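Local coordinates for protein naphthalene dioxygenase large subunit (Rhodococcus sp., PDB 2B1X) that serves as the large subunit of a Rieske-type ring-hydroxylating dioxygenase, carrying an Fe2/S2 cluster and a separate mononuclear iron centre, at residues V122-G127 / N133-S138. Numbering follows the deposited sequence.
Sequences VGVPAG and NQLKKS
Gly-127 and Asn-133 close the neck of a surface loop through one backbone hydrogen bond, Asn-133 N to Gly-127 O at 2.8 Å, which is fairly straight (158° at the hydrogen). Before that point the chain reverses through a type II beta turn from Val-124 to Gly-127, whose closing bond from Gly-127 N to Val-124 O is weak. The side chain of Asn-133 starts away from 122-127, but CG lies beside its own backbone N (chi1 -67°), which brings the amide ND2 to 3.5 Å from Gly-127 O, over the same carbonyl.

Away from this closing bond, toward Val-122 and Lys-137, the segments meet mainly through apolar groups. Val-124 and Leu-135 point at each other and cross at about a right angle; the methyl CD2 of Leu-135 sits against both branches of the valine, nearest to Val-124 CG2 at 3.8 Å. That same CG2 also touches Lys-137 CD at 4.0 Å, where the two side chains run past each other in opposite directions. A bend at chi3 (-79°) turns the lysine chain toward strand 121-123 and lays Lys-137 CE 3.6 Å from Val-122 O. The lysine thus contributes its methylenes to this contact.

This loop belongs to the Rieske domain, and the side chain of Val-124 is about 8 Å from the Fe2/S2 cluster, packing on Trp-113 and Tyr-131. Tyr-215 of a second subunit covers the turn and hydrogen-bonds to Pro-125 O. Strand 121-123 pairs with strand 114-116 at the edge of a small antiparallel sheet, where Val-122 and Gly-123 both hydrogen-bond through their backbones to Thr-114, a classic beta bulge, while 133-138 lies in the loop leading on to strand 147-151.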
ATOM      1  N   VAL A 122     -38.664   0.705  10.019  1.00 13.44           N
ATOM      2  CA  VAL A 122     -40.061   1.136   9.803  1.00 14.15           C
ATOM      3  C   VAL A 122     -40.577   0.633   8.474  1.00 14.33           C
ATOM      4  O   VAL A 122     -41.790   0.649   8.226  1.00 14.52           O
ATOM      5  CB  VAL A 122     -40.242   2.701   9.851  1.00 14.40           C
ATOM      6  CG1 VAL A 122     -39.955   3.267  11.243  1.00 14.12           C
ATOM      7  CG2 VAL A 122     -39.354   3.389   8.800  1.00 14.22           C
ATOM      8  N   GLY A 123     -39.662   0.195   7.605  1.00 14.78           N
ATOM      9  CA  GLY A 123     -40.055  -0.328   6.304  1.00 14.95           C
ATOM     10  C   GLY A 123     -39.221  -1.472   5.757  1.00 14.87           C
ATOM     11  O   GLY A 123     -37.994  -1.397   5.699  1.00 15.69           O
ATOM     12  N   VAL A 124     -39.896  -2.554   5.386  1.00 15.12           N
ATOM     13  CA  VAL A 124     -39.263  -3.708   4.760  1.00 14.78           C
ATOM     14  C   VAL A 124     -39.946  -4.000   3.413  1.00 15.09           C
ATOM     15  O   VAL A 124     -41.173  -4.296   3.372  1.00 14.59           O
ATOM     16  CB  VAL A 124     -39.291  -4.928   5.734  1.00 15.66           C
ATOM     17  CG1 VAL A 124     -38.891  -6.236   5.058  1.00 14.47           C
ATOM     18  CG2 VAL A 124     -38.377  -4.655   6.985  1.00 16.22           C
ATOM     19  N   PRO A 125     -39.200  -3.901   2.307  1.00 14.98           N
ATOM     20  CA  PRO A 125     -39.749  -4.283   1.003  1.00 15.16           C
ATOM     21  C   PRO A 125     -40.161  -5.772   0.976  1.00 16.03           C
ATOM     22  O   PRO A 125     -39.443  -6.630   1.500  1.00 15.72           O
ATOM     23  CB  PRO A 125     -38.590  -4.002   0.044  1.00 15.37           C
ATOM     24  CG  PRO A 125     -37.819  -2.919   0.741  1.00 14.85           C
ATOM     25  CD  PRO A 125     -37.824  -3.364   2.176  1.00 14.79           C
ATOM     26  N   ALA A 126     -41.339  -6.055   0.418  1.00 16.64           N
ATOM     27  CA  ALA A 126     -41.859  -7.420   0.339  1.00 17.00           C
ATOM     28  C   ALA A 126     -42.164  -8.021   1.722  1.00 17.13           C
ATOM     29  O   ALA A 126     -42.109  -9.238   1.910  1.00 17.08           O
ATOM     30  CB  ALA A 126     -40.894  -8.319  -0.445  1.00 16.91           C
ATOM     31  N   GLY A 127     -42.525  -7.177   2.672  1.00 17.45           N
ATOM     32  CA  GLY A 127     -42.830  -7.637   4.020  1.00 18.46           C
ATOM     33  C   GLY A 127     -43.875  -8.743   4.013  1.00 19.10           C
ATOM     34  O   GLY A 127     -43.858  -9.661   4.849  1.00 19.38           O
ATOM     35  N   ASN A 133     -45.334 -11.383   6.549  1.00 15.88           N
ATOM     36  CA  ASN A 133     -45.599 -10.566   7.746  1.00 17.15           C
ATOM     37  C   ASN A 133     -45.117 -11.192   9.075  1.00 17.16           C
ATOM     38  O   ASN A 133     -45.635 -10.870  10.169  1.00 17.55           O
ATOM     39  CB  ASN A 133     -47.093 -10.174   7.805  1.00 17.93           C
ATOM     40  CG  ASN A 133     -47.491  -9.210   6.678  1.00 20.08           C
ATOM     41  OD1 ASN A 133     -48.554  -9.364   6.073  1.00 23.59           O
ATOM     42  ND2 ASN A 133     -46.639  -8.207   6.406  1.00 23.40           N
ATOM     43  N   GLN A 134     -44.116 -12.071   8.991  1.00 16.37           N
ATOM     44  CA  GLN A 134     -43.588 -12.750  10.175  1.00 15.63           C
ATOM     45  C   GLN A 134     -42.343 -12.067  10.759  1.00 15.88           C
ATOM     46  O   GLN A 134     -41.889 -12.446  11.833  1.00 15.87           O
ATOM     47  CB  GLN A 134     -43.245 -14.215   9.897  1.00 15.30           C
ATOM     48  CG  GLN A 134     -44.384 -15.064   9.393  1.00 15.18           C
ATOM     49  CD  GLN A 134     -45.533 -15.119  10.381  1.00 16.47           C
ATOM     50  OE1 GLN A 134     -45.377 -15.658  11.474  1.00 16.61           O
ATOM     51  NE2 GLN A 134     -46.694 -14.571  10.001  1.00 15.81           N
ATOM     52  N   LEU A 135     -41.799 -11.091  10.055  1.00 15.76           N
ATOM     53  CA  LEU A 135     -40.634 -10.367  10.553  1.00 16.29           C
ATOM     54  C   LEU A 135     -41.038  -9.311  11.575  1.00 16.42           C
ATOM     55  O   LEU A 135     -41.806  -8.394  11.277  1.00 16.26           O
ATOM     56  CB  LEU A 135     -39.842  -9.752   9.410  1.00 16.29           C
ATOM     57  CG  LEU A 135     -38.515  -9.096   9.758  1.00 17.35           C
ATOM     58  CD1 LEU A 135     -37.398 -10.112   9.950  1.00 18.17           C
ATOM     59  CD2 LEU A 135     -38.165  -8.098   8.675  1.00 19.21           C
ATOM     60  N   LYS A 136     -40.536  -9.466  12.791  1.00 16.15           N
ATOM     61  CA  LYS A 136     -40.790  -8.498  13.845  1.00 16.25           C
ATOM     62  C   LYS A 136     -39.823  -7.331  13.714  1.00 15.79           C
ATOM     63  O   LYS A 136     -38.646  -7.418  14.121  1.00 15.11           O
ATOM     64  CB  LYS A 136     -40.638  -9.140  15.212  1.00 16.47           C
ATOM     65  CG  LYS A 136     -41.179  -8.256  16.346  1.00 18.32           C
ATOM     66  CD  LYS A 136     -41.252  -9.038  17.609  1.00 22.78           C
ATOM     67  CE  LYS A 136     -41.237  -8.112  18.807  1.00 25.03           C
ATOM     68  NZ  LYS A 136     -42.572  -7.496  19.001  1.00 28.10           N
ATOM     69  N   LYS A 137     -40.315  -6.239  13.143  1.00 15.50           N
ATOM     70  CA  LYS A 137     -39.453  -5.091  12.853  1.00 15.84           C
ATOM     71  C   LYS A 137     -38.688  -4.558  14.055  1.00 15.76           C
ATOM     72  O   LYS A 137     -37.490  -4.235  13.937  1.00 15.64           O
ATOM     73  CB  LYS A 137     -40.234  -3.992  12.137  1.00 15.54           C
ATOM     74  CG  LYS A 137     -40.679  -4.420  10.745  1.00 17.40           C
ATOM     75  CD  LYS A 137     -40.786  -3.238   9.787  1.00 19.87           C
ATOM     76  CE  LYS A 137     -42.083  -2.488  10.019  1.00 21.81           C
ATOM     77  NZ  LYS A 137     -43.256  -3.344   9.623  1.00 25.29           N
ATOM     78  N   SER A 138     -39.352  -4.491  15.212  1.00 15.52           N
ATOM     79  CA  SER A 138     -38.718  -3.933  16.420  1.00 15.82           C
ATOM     80  C   SER A 138     -37.565  -4.794  16.969  1.00 15.12           C
ATOM     81  O   SER A 138     -36.795  -4.335  17.804  1.00 15.61           O
ATOM     82  CB  SER A 138     -39.739  -3.590  17.535  1.00 15.54           C
ATOM     83  OG  SER A 138     -40.638  -4.655  17.789  1.00 17.63           O
TER